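Local coordinates for protein membrane attack complex assembly inhibitor BGA71 (PDB 6FMH) that inhibits the complement system as an outer surface protein of a Lyme disease spirochaete, blocking assembly of the membrane attack complex, at residues I29-I34 / I61-Y66; S67-E72 / K153-T158; S106-I111 / K146-F151. One frame throughout, in Å; residues are numbered along the deposited sequence.

All three contacts are buried and join helices, or a helix end, of one all-helical chain, so they differ less in depth than in chemistry. Interaction 3, between helices 90-123 and 127-163, lies closest to the centre of the chain, yet its first segment also meets the second subunit. Interactions 1 and 2 share helix 55-68: 29-34 / 61-66 packs its last turns against helix 12-36, while 67-72 / 153-158 fixes its C-terminal end against helix 127-163, which interaction 3 also uses. Interaction 1 is purely apolar across its segments. The others add polar, partly exposed members: Asn156 hydrogen-bonds to a carbonyl where the helix stops, and Arg148 is set against two isoleucines and a glutamine.

Interaction 1 of 3, residues I29-I34 / I61-Y66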
loop_
_atom_site.group_PDB
_atom_site.type_symbol
_atom_site.label_atom_id
_atom_site.label_comp_id
_atom_site.label_asym_id
_atom_site.label_seq_id
_atom_site.Cartn_x
_atom_site.Cartn_y
_atom_site.Cartn_z
ATOM N N ILE A 29 -2.850 1.588 -13.049
ATOM C CA ILE A 29 -3.369 1.141 -14.330
ATOM C C ILE A 29 -2.790 2.010 -15.422
ATOM O O ILE A 29 -2.231 1.496 -16.379
ATOM C CB ILE A 29 -4.928 1.059 -14.465
ATOM C CG1 ILE A 29 -5.533 2.408 -14.916
ATOM C CG2 ILE A 29 -5.606 0.532 -13.212
ATOM C CD1 ILE A 29 -6.834 2.321 -15.666
ATOM N N LYS A 30 -2.900 3.328 -15.299
ATOM C CA LYS A 30 -2.414 4.225 -16.340
ATOM C C LYS A 30 -0.911 4.013 -16.623
ATOM O O LYS A 30 -0.490 3.971 -17.769
ATOM C CB LYS A 30 -2.659 5.667 -15.957
ATOM C CG LYS A 30 -4.086 6.084 -16.151
ATOM C CD LYS A 30 -4.266 7.555 -15.794
ATOM C CE LYS A 30 -5.706 8.008 -15.815
ATOM N NZ LYS A 30 -5.785 9.303 -15.081
ATOM N N ILE A 31 -0.112 3.905 -15.561
ATOM C CA ILE A 31 1.305 3.763 -15.700
ATOM C C ILE A 31 1.629 2.514 -16.491
ATOM O O ILE A 31 2.446 2.555 -17.404
ATOM C CB ILE A 31 1.992 3.754 -14.308
ATOM C CG1 ILE A 31 2.107 5.194 -13.797
ATOM C CG2 ILE A 31 3.388 3.085 -14.355
ATOM C CD1 ILE A 31 2.256 5.281 -12.306
ATOM N N ASN A 32 1.010 1.411 -16.115
ATOM C CA ASN A 32 1.227 0.136 -16.733
ATOM C C ASN A 32 0.788 0.139 -18.177
ATOM O O ASN A 32 1.431 -0.510 -19.007
ATOM C CB ASN A 32 0.480 -0.942 -15.981
ATOM C CG ASN A 32 1.131 -1.266 -14.666
ATOM O OD1 ASN A 32 2.358 -1.220 -14.555
ATOM N ND2 ASN A 32 0.353 -1.607 -13.684
ATOM N N GLU A 33 -0.264 0.898 -18.496
ATOM C CA GLU A 33 -0.665 1.099 -19.885
ATOM C C GLU A 33 0.468 1.663 -20.678
ATOM O O GLU A 33 0.936 1.051 -21.633
ATOM C CB GLU A 33 -1.872 2.055 -20.015
ATOM C CG GLU A 33 -3.140 1.270 -20.127
ATOM C CD GLU A 33 -4.334 2.029 -20.655
ATOM O OE1 GLU A 33 -4.179 3.149 -21.210
ATOM O OE2 GLU A 33 -5.448 1.430 -20.550
ATOM N N ILE A 34 0.835 2.878 -20.334
ATOM C CA ILE A 34 1.918 3.590 -20.982
ATOM C C ILE A 34 3.151 2.745 -21.159
ATOM O O ILE A 34 3.708 2.680 -22.255
ATOM C CB ILE A 34 2.273 4.793 -20.134
ATOM C CG1 ILE A 34 1.283 5.901 -20.397
ATOM C CG2 ILE A 34 3.700 5.258 -20.390
ATOM C CD1 ILE A 34 1.623 7.151 -19.610
ATOM N N ILE A 61 8.647 6.290 -8.421
ATOM C CA ILE A 61 9.158 7.351 -9.250
ATOM C C ILE A 61 8.170 7.728 -10.357
ATOM O O ILE A 61 7.840 8.903 -10.520
ATOM C CB ILE A 61 10.548 6.999 -9.819
ATOM C CG1 ILE A 61 11.580 7.010 -8.704
ATOM C CG2 ILE A 61 10.988 8.010 -10.845
ATOM C CD1 ILE A 61 12.840 6.199 -8.973
ATOM N N LYS A 62 7.701 6.735 -11.092
ATOM C CA LYS A 62 6.724 6.928 -12.175
ATOM C C LYS A 62 5.371 7.503 -11.736
ATOM O O LYS A 62 4.763 8.276 -12.480
ATOM C CB LYS A 62 6.455 5.613 -12.895
ATOM C CG LYS A 62 7.607 5.143 -13.757
ATOM C CD LYS A 62 7.317 3.739 -14.237
ATOM C CE LYS A 62 8.405 3.199 -15.112
ATOM N NZ LYS A 62 8.276 1.712 -15.224
ATOM N N ARG A 63 4.895 7.099 -10.562
ATOM C CA ARG A 63 3.646 7.663 -10.046
ATOM C C ARG A 63 3.721 9.179 -10.052
ATOM O O ARG A 63 2.826 9.866 -10.541
ATOM C CB ARG A 63 3.344 7.152 -8.637
ATOM C CG ARG A 63 2.999 5.669 -8.554
ATOM C CD ARG A 63 3.155 4.963 -7.159
ATOM N NE ARG A 63 2.028 5.375 -6.344
ATOM C CZ ARG A 63 1.880 5.187 -5.017
ATOM N NH1 ARG A 63 2.732 4.490 -4.323
ATOM N NH2 ARG A 63 0.800 5.659 -4.418
ATOM N N THR A 64 4.821 9.717 -9.531
ATOM C CA THR A 64 4.967 11.194 -9.464
ATOM C C THR A 64 5.194 11.822 -10.807
ATOM O O THR A 64 4.508 12.713 -11.204
ATOM C CB THR A 64 6.087 11.638 -8.484
ATOM O OG1 THR A 64 5.614 11.536 -7.128
ATOM C CG2 THR A 64 6.425 13.087 -8.699
ATOM N N ILE A 65 6.094 11.228 -11.564
ATOM C CA ILE A 65 6.479 11.778 -12.878
ATOM C C ILE A 65 5.338 11.745 -13.857
ATOM O O ILE A 65 4.962 12.764 -14.402
ATOM C CB ILE A 65 7.667 10.989 -13.502
ATOM C CG1 ILE A 65 8.902 11.023 -12.605
ATOM C CG2 ILE A 65 8.006 11.515 -14.897
ATOM C CD1 ILE A 65 9.826 12.157 -12.866
ATOM N N TYR A 66 4.772 10.557 -14.054
ATOM C CA TYR A 66 3.753 10.326 -15.081
ATOM C C TYR A 66 2.522 11.111 -14.777
ATOM O O TYR A 66 1.867 11.639 -15.683
ATOM C CB TYR A 66 3.408 8.852 -15.151
ATOM C CG TYR A 66 4.429 7.941 -15.846
ATOM C CD1 TYR A 66 5.761 8.254 -15.917
ATOM C CD2 TYR A 66 4.010 6.758 -16.429
ATOM C CE1 TYR A 66 6.658 7.418 -16.518
ATOM C CE2 TYR A 66 4.887 5.917 -17.057
ATOM C CZ TYR A 66 6.222 6.263 -17.108
ATOM O OH TYR A 66 7.115 5.399 -17.692
#
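Ile31 and Tyr66 meet where helix 12-36 passes over helix 55-68, a nearly perpendicular helix-helix crossing (89°) inside the all-helical Bbcrasp-1-type fold. The local axes come no closer than 10.3 Å, and large side chains fill the interval. Ile31 does most of the work. Its CG1 rests 3.6 Å from Tyr66 CD2, the two side chains crossing at about a right angle, and its CD1 reaches past the ring to the backbone of the other helix, 3.6 Å from Arg63 CA. The branch at CB lets this one residue touch on two fronts: with chi1 at -79°, CG1 stands beside the backbone N and leads to Tyr66 and Arg63, while CG2 lies anti to that N and meets Lys62 CD at 4.0 Å. Ile34, one turn further on, slides past the ring in the opposite direction and brings CG2 to 3.6 Å from Tyr66 CE2.

No hydrogen bond links the two segments, which suits beta-branched aliphatic residues on one side and a ring with the aliphatic stems of Lys62 and Arg63 on the other. The polar ends of these long residues are led out of the apolar patch. Lys62 runs extended beyond CG to salt bridges with Glu58 and Asp35, and Arg63, bent at chi3, forms a salt bridge through NH1 with Asp112 and a hydrogen bond with Gln60. Asp35 is also hydrogen-bonded to Tyr66 OH, so the ring is held at its far end by the same carboxylate that receives the lysine. Ile76 of helix 73-88 packs on both Ile34 and Tyr66. Within its own helix, Tyr66 is backed by the preceding turn: Lys62 CB sits 4.0 Å above the plane of the ring, over its centre.

Interaction 2 of 3, residues S67-E72 / K153-T158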
loop_
_atom_site.group_PDB
_atom_site.type_symbol
_atom_site.label_atom_id
_atom_site.label_comp_id
_atom_site.label_asym_id
_atom_site.label_seq_id
_atom_site.Cartn_x
_atom_site.Cartn_y
_atom_site.Cartn_z
ATOM N N SER A 67 2.159 11.153 -13.506
ATOM C CA SER A 67 0.955 11.903 -13.104
ATOM C C SER A 67 1.271 13.348 -13.345
ATOM O O SER A 67 0.375 14.107 -13.686
ATOM C CB SER A 67 0.529 11.650 -11.628
ATOM O OG SER A 67 1.411 12.300 -10.729
ATOM N N SER A 68 2.520 13.729 -13.113
ATOM C CA SER A 68 2.926 15.116 -13.277
ATOM C C SER A 68 2.898 15.573 -14.726
ATOM O O SER A 68 2.508 16.698 -15.038
ATOM C CB SER A 68 4.328 15.354 -12.707
ATOM O OG SER A 68 4.352 15.289 -11.269
ATOM N N LEU A 69 3.293 14.681 -15.612
ATOM C CA LEU A 69 3.277 14.941 -17.039
ATOM C C LEU A 69 2.042 14.374 -17.701
ATOM O O LEU A 69 1.977 14.243 -18.934
ATOM C CB LEU A 69 4.476 14.317 -17.693
ATOM C CG LEU A 69 5.801 14.803 -17.129
ATOM C CD1 LEU A 69 6.915 13.969 -17.721
ATOM C CD2 LEU A 69 5.978 16.262 -17.474
ATOM N N ASN A 70 1.013 14.117 -16.904
ATOM C CA ASN A 70 -0.264 13.820 -17.481
ATOM C C ASN A 70 -0.360 12.587 -18.389
ATOM O O ASN A 70 -1.292 12.433 -19.150
ATOM C CB ASN A 70 -0.669 15.054 -18.209
ATOM C CG ASN A 70 -1.811 15.659 -17.534
ATOM O OD1 ASN A 70 -2.871 15.047 -17.480
ATOM N ND2 ASN A 70 -1.553 16.756 -16.803
ATOM N N TYR A 71 0.587 11.699 -18.226
ATOM C CA TYR A 71 0.613 10.457 -18.901
ATOM C C TYR A 71 0.761 10.659 -20.399
ATOM O O TYR A 71 0.406 9.796 -21.180
ATOM C CB TYR A 71 -0.633 9.665 -18.552
ATOM C CG TYR A 71 -0.888 9.544 -17.066
ATOM C CD1 TYR A 71 -0.329 8.502 -16.322
ATOM C CD2 TYR A 71 -1.731 10.442 -16.420
ATOM C CE1 TYR A 71 -0.593 8.380 -14.971
ATOM C CE2 TYR A 71 -1.990 10.323 -15.065
ATOM C CZ TYR A 71 -1.410 9.292 -14.343
ATOM O OH TYR A 71 -1.671 9.169 -12.989
ATOM N N GLU A 72 1.380 11.777 -20.774
ATOM C CA GLU A 72 1.751 12.093 -22.176
ATOM C C GLU A 72 3.119 11.522 -22.525
ATOM O O GLU A 72 4.154 12.043 -22.130
ATOM C CB GLU A 72 1.765 13.599 -22.388
ATOM C CG GLU A 72 0.388 14.217 -22.462
ATOM C CD GLU A 72 0.440 15.713 -22.653
ATOM O OE1 GLU A 72 1.123 16.195 -23.586
ATOM O OE2 GLU A 72 -0.235 16.439 -21.865
ATOM N N LYS A 153 3.937 21.270 -11.695
ATOM C CA LYS A 153 3.878 22.552 -12.377
ATOM C C LYS A 153 5.305 22.860 -12.882
ATOM O O LYS A 153 5.521 22.993 -14.082
ATOM C CB LYS A 153 3.359 23.617 -11.442
ATOM C CG LYS A 153 2.666 24.787 -12.121
ATOM C CD LYS A 153 1.207 24.450 -12.479
ATOM C CE LYS A 153 0.516 25.651 -13.177
ATOM N NZ LYS A 153 -0.833 25.311 -13.729
ATOM N N LYS A 154 6.270 22.791 -11.971
ATOM C CA LYS A 154 7.643 22.990 -12.312
ATOM C C LYS A 154 8.134 22.069 -13.388
ATOM O O LYS A 154 8.853 22.500 -14.280
ATOM C CB LYS A 154 8.535 22.802 -11.101
ATOM C CG LYS A 154 9.871 23.527 -11.236
ATOM C CD LYS A 154 9.756 24.962 -10.775
ATOM C CE LYS A 154 10.954 25.800 -11.165
ATOM N NZ LYS A 154 10.660 26.879 -12.157
ATOM N N LEU A 155 7.753 20.793 -13.325
ATOM C CA LEU A 155 8.198 19.802 -14.320
ATOM C C LEU A 155 7.671 20.079 -15.752
ATOM O O LEU A 155 8.373 19.839 -16.745
ATOM C CB LEU A 155 7.827 18.413 -13.874
ATOM C CG LEU A 155 8.309 17.217 -14.730
ATOM C CD1 LEU A 155 9.800 17.256 -15.002
ATOM C CD2 LEU A 155 7.941 15.919 -14.069
ATOM N N ASN A 156 6.486 20.663 -15.859
ATOM C CA ASN A 156 5.959 21.013 -17.186
ATOM C C ASN A 156 6.665 22.213 -17.788
ATOM O O ASN A 156 6.934 22.260 -19.009
ATOM C CB ASN A 156 4.475 21.176 -17.125
ATOM C CG ASN A 156 3.807 19.849 -17.121
ATOM O OD1 ASN A 156 3.757 19.183 -18.136
ATOM N ND2 ASN A 156 3.314 19.411 -15.942
ATOM N N GLU A 157 6.999 23.150 -16.896
ATOM C CA GLU A 157 7.769 24.319 -17.262
ATOM C C GLU A 157 9.180 23.917 -17.758
ATOM O O GLU A 157 9.729 24.496 -18.689
ATOM C CB GLU A 157 7.881 25.334 -16.116
ATOM C CG GLU A 157 9.049 26.211 -16.446
ATOM C CD GLU A 157 9.523 27.060 -15.347
ATOM O OE1 GLU A 157 9.377 26.681 -14.197
ATOM O OE2 GLU A 157 10.073 28.109 -15.628
ATOM N N THR A 158 9.728 22.882 -17.163
ATOM C CA THR A 158 10.999 22.371 -17.571
ATOM C C THR A 158 10.969 21.660 -18.945
ATOM O O THR A 158 11.823 21.930 -19.796
ATOM C CB THR A 158 11.497 21.450 -16.488
ATOM O OG1 THR A 158 11.875 22.235 -15.370
ATOM C CG2 THR A 158 12.704 20.614 -16.937
#
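Leu155 and Asn156 meet Ser68 and Leu69, at the end of helix 55-68, through different first torsions. Leu155 has CG anti to the backbone N (chi1 -175°), which carries CD2 to Ser68 CB at 3.9 Å and sets CG 3.7 Å from Leu69 CD2. Asn156 has CG beside its backbone N (chi1 -79°), and the amide swings across to the backbone of Ser68. There Asn156 ND2 donates to Ser68 O at 3.0 Å with an N-H...O angle of 155°; the oxygen lies near the amide plane, while the donor is tilted out of the carbonyl plane. The other branch of the amide, OD1, lies 3.7 Å from Leu69 CD2 and accepts from Lys75 NZ, and ND2 also reaches Ala152 O in the turn before.

Asparagine suits this place because it offers a donor and an acceptor on one short, flat group exactly where a helix ends. The ending is a Schellman motif, with Asn70 as the C-prime residue: Tyr71 N returns to Tyr66 O, and Asn70 N makes a weak bond to Ser67 O. Glu72 N bonds to Leu69 O at 3.1 Å, closing a type I' turn, instead of to Ser68 O as in a continuing helix; Asn156 supplies that oxygen with a donor from outside. Asparagine tolerates positive phi better than most residues, which fits Asn70; Tyr71 shares the positive phi that the turn requires at both central positions. Leu69 and Leu155 suit the buried, apolar half, where their side chains cross at about a right angle.

Glu72 occupies the N-cap position of helix 73-88, so the turn passes directly from one helix to the next. Leu69 and Leu155 both lean on Leu79 of helix 73-88, Leu69 also touches Ile159 of helix 127-163, and Tyr71 lies against helix 12-36.

Interaction 3 of 3, residues S106-I111 / K146-F151; sequences SIQYDI and KTRQNF
Ile107 is the tight centre of this nearly antiparallel helix pair, whose local directions differ by 157° and whose axes approach to 9.6 Å. One branch, CG2, lies against Arg148 CB at 3.6 Å, and the other ends in CD1, 3.6 Å from Phe151 CD1, crossing the phenylalanine at about a right angle. A branched aliphatic residue suits the site because its two arms engage an arginine stem and an aromatic ring at once. One turn on, Ile111 CD1 lies over one face of the Arg148 guanidinium, 3.7 Å above its plane and offset toward the rim.

The flank beside Thr147 is looser, its CG2 standing 4.2 Å from Ile107 CG1. Asp110, partly exposed, touches nothing in 146-151, and its OD1 forms a salt bridge with Lys124 of the second subunit; Tyr109, remote from 146-151, hydrogen-bonds through OH to Glu120 of that subunit.

On the inner side Gln108, bent at chi2, sends OE1 to the guanidinium edge. Arg148 NH1 donates to Gln108 OE1 at 3.1 Å, but the bond is weak, its N-H...O angle only 132°, and the stronger partner of this oxygen is Thr64 OG1. Arg148 NH2 also forms a long, weak ion pair with Glu27 of helix 12-36. Between these segments, then, the arginine probably contributes mainly through its aliphatic stem and guanidinium face.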
loop_
_atom_site.group_PDB
_atom_site.type_symbol
_atom_site.label_atom_id
_atom_site.label_comp_id
_atom_site.label_asym_id
_atom_site.label_seq_id
_atom_site.Cartn_x
_atom_site.Cartn_y
_atom_site.Cartn_z
ATOM N N SER A 106 11.031 11.300 -3.023
ATOM C CA SER A 106 10.673 11.813 -1.702
ATOM C C SER A 106 9.305 12.431 -1.754
ATOM O O SER A 106 8.531 12.350 -0.822
ATOM C CB SER A 106 11.724 12.848 -1.258
ATOM O OG SER A 106 13.014 12.198 -1.109
ATOM N N ILE A 107 9.024 13.100 -2.854
ATOM C CA ILE A 107 7.729 13.695 -3.081
ATOM C C ILE A 107 6.701 12.595 -2.983
ATOM O O ILE A 107 5.725 12.692 -2.276
ATOM C CB ILE A 107 7.707 14.427 -4.422
ATOM C CG1 ILE A 107 8.499 15.729 -4.281
ATOM C CG2 ILE A 107 6.290 14.767 -4.842
ATOM C CD1 ILE A 107 9.001 16.288 -5.596
ATOM N N GLN A 108 6.985 11.491 -3.639
ATOM C CA GLN A 108 6.104 10.343 -3.574
ATOM C C GLN A 108 6.056 9.777 -2.177
ATOM O O GLN A 108 4.968 9.472 -1.681
ATOM C CB GLN A 108 6.573 9.264 -4.524
ATOM C CG GLN A 108 5.512 8.260 -4.976
ATOM C CD GLN A 108 4.161 8.835 -5.429
ATOM O OE1 GLN A 108 4.089 9.671 -6.292
ATOM N NE2 GLN A 108 3.087 8.365 -4.820
ATOM N N TYR A 109 7.165 9.498 -1.530
ATOM C CA TYR A 109 7.113 8.799 -0.265
ATOM C C TYR A 109 6.311 9.510 0.780
ATOM O O TYR A 109 5.664 8.895 1.599
ATOM C CB TYR A 109 8.506 8.440 0.290
ATOM C CG TYR A 109 8.464 7.903 1.737
ATOM C CD1 TYR A 109 8.063 6.607 1.999
ATOM C CD2 TYR A 109 8.764 8.713 2.825
ATOM C CE1 TYR A 109 7.980 6.141 3.280
ATOM C CE2 TYR A 109 8.683 8.238 4.096
ATOM C CZ TYR A 109 8.284 6.950 4.310
ATOM O OH TYR A 109 8.189 6.425 5.546
ATOM N N ASP A 110 6.394 10.807 0.787
ATOM C CA ASP A 110 5.661 11.559 1.731
ATOM C C ASP A 110 4.209 11.250 1.650
ATOM O O ASP A 110 3.574 11.063 2.624
ATOM C CB ASP A 110 5.907 13.027 1.497
ATOM C CG ASP A 110 7.137 13.508 2.137
ATOM O OD1 ASP A 110 7.902 12.751 2.658
ATOM O OD2 ASP A 110 7.353 14.665 2.137
ATOM N N ILE A 111 3.685 11.198 0.455
ATOM C CA ILE A 111 2.295 10.930 0.219
ATOM C C ILE A 111 1.924 9.559 0.694
ATOM O O ILE A 111 0.871 9.336 1.173
ATOM C CB ILE A 111 1.964 11.054 -1.276
ATOM C CG1 ILE A 111 2.207 12.448 -1.790
ATOM C CG2 ILE A 111 0.518 10.751 -1.545
ATOM C CD1 ILE A 111 2.232 12.564 -3.274
ATOM N N LYS A 146 -0.057 18.816 -2.335
ATOM C CA LYS A 146 0.263 20.149 -2.869
ATOM C C LYS A 146 1.730 20.197 -3.362
ATOM O O LYS A 146 2.042 20.578 -4.539
ATOM C CB LYS A 146 -0.079 21.194 -1.812
ATOM C CG LYS A 146 -1.572 21.384 -1.665
ATOM C CD LYS A 146 -1.953 22.647 -0.946
ATOM C CE LYS A 146 -3.458 22.707 -0.670
ATOM N NZ LYS A 146 -4.298 22.499 -1.892
ATOM N N THR A 147 2.626 19.643 -2.545
ATOM C CA THR A 147 4.046 19.554 -2.919
ATOM C C THR A 147 4.182 18.913 -4.295
ATOM O O THR A 147 4.864 19.451 -5.180
ATOM C CB THR A 147 4.878 18.837 -1.852
ATOM O OG1 THR A 147 4.831 19.594 -0.618
ATOM C CG2 THR A 147 6.319 18.730 -2.269
ATOM N N ARG A 148 3.517 17.780 -4.481
ATOM C CA ARG A 148 3.621 17.079 -5.717
ATOM C C ARG A 148 3.043 17.917 -6.878
ATOM O O ARG A 148 3.554 17.877 -8.034
ATOM C CB ARG A 148 2.918 15.756 -5.670
ATOM C CG ARG A 148 3.107 15.047 -7.008
ATOM C CD ARG A 148 2.786 13.607 -6.975
ATOM N NE ARG A 148 1.360 13.432 -6.879
ATOM C CZ ARG A 148 0.750 12.265 -6.854
ATOM N NH1 ARG A 148 1.423 11.141 -6.941
ATOM N NH2 ARG A 148 -0.553 12.238 -6.736
ATOM N N GLN A 149 1.968 18.659 -6.591
ATOM C CA GLN A 149 1.414 19.563 -7.615
ATOM C C GLN A 149 2.445 20.600 -8.011
ATOM O O GLN A 149 2.488 21.005 -9.150
ATOM C CB GLN A 149 0.100 20.219 -7.126
ATOM C CG GLN A 149 -1.129 19.352 -7.298
ATOM C CD GLN A 149 -2.281 19.821 -6.425
ATOM O OE1 GLN A 149 -2.529 21.024 -6.294
ATOM N NE2 GLN A 149 -2.997 18.865 -5.811
ATOM N N ASN A 150 3.164 21.144 -7.030
ATOM C CA ASN A 150 4.088 22.252 -7.338
ATOM C C ASN A 150 5.229 21.708 -8.100
ATOM O O ASN A 150 5.643 22.299 -9.089
ATOM C CB ASN A 150 4.582 22.981 -6.096
ATOM C CG ASN A 150 3.470 23.608 -5.298
ATOM O OD1 ASN A 150 3.512 23.640 -4.055
ATOM N ND2 ASN A 150 2.489 24.149 -5.976
ATOM N N PHE A 151 5.700 20.539 -7.713
ATOM C CA PHE A 151 6.689 19.848 -8.539
ATOM C C PHE A 151 6.231 19.642 -9.994
ATOM O O PHE A 151 6.989 19.823 -10.909
ATOM C CB PHE A 151 7.044 18.493 -7.918
ATOM C CG PHE A 151 7.819 17.592 -8.845
ATOM C CD1 PHE A 151 9.232 17.681 -8.952
ATOM C CD2 PHE A 151 7.162 16.664 -9.628
ATOM C CE1 PHE A 151 9.934 16.853 -9.821
ATOM C CE2 PHE A 151 7.866 15.844 -10.480
ATOM C CZ PHE A 151 9.250 15.933 -10.594
#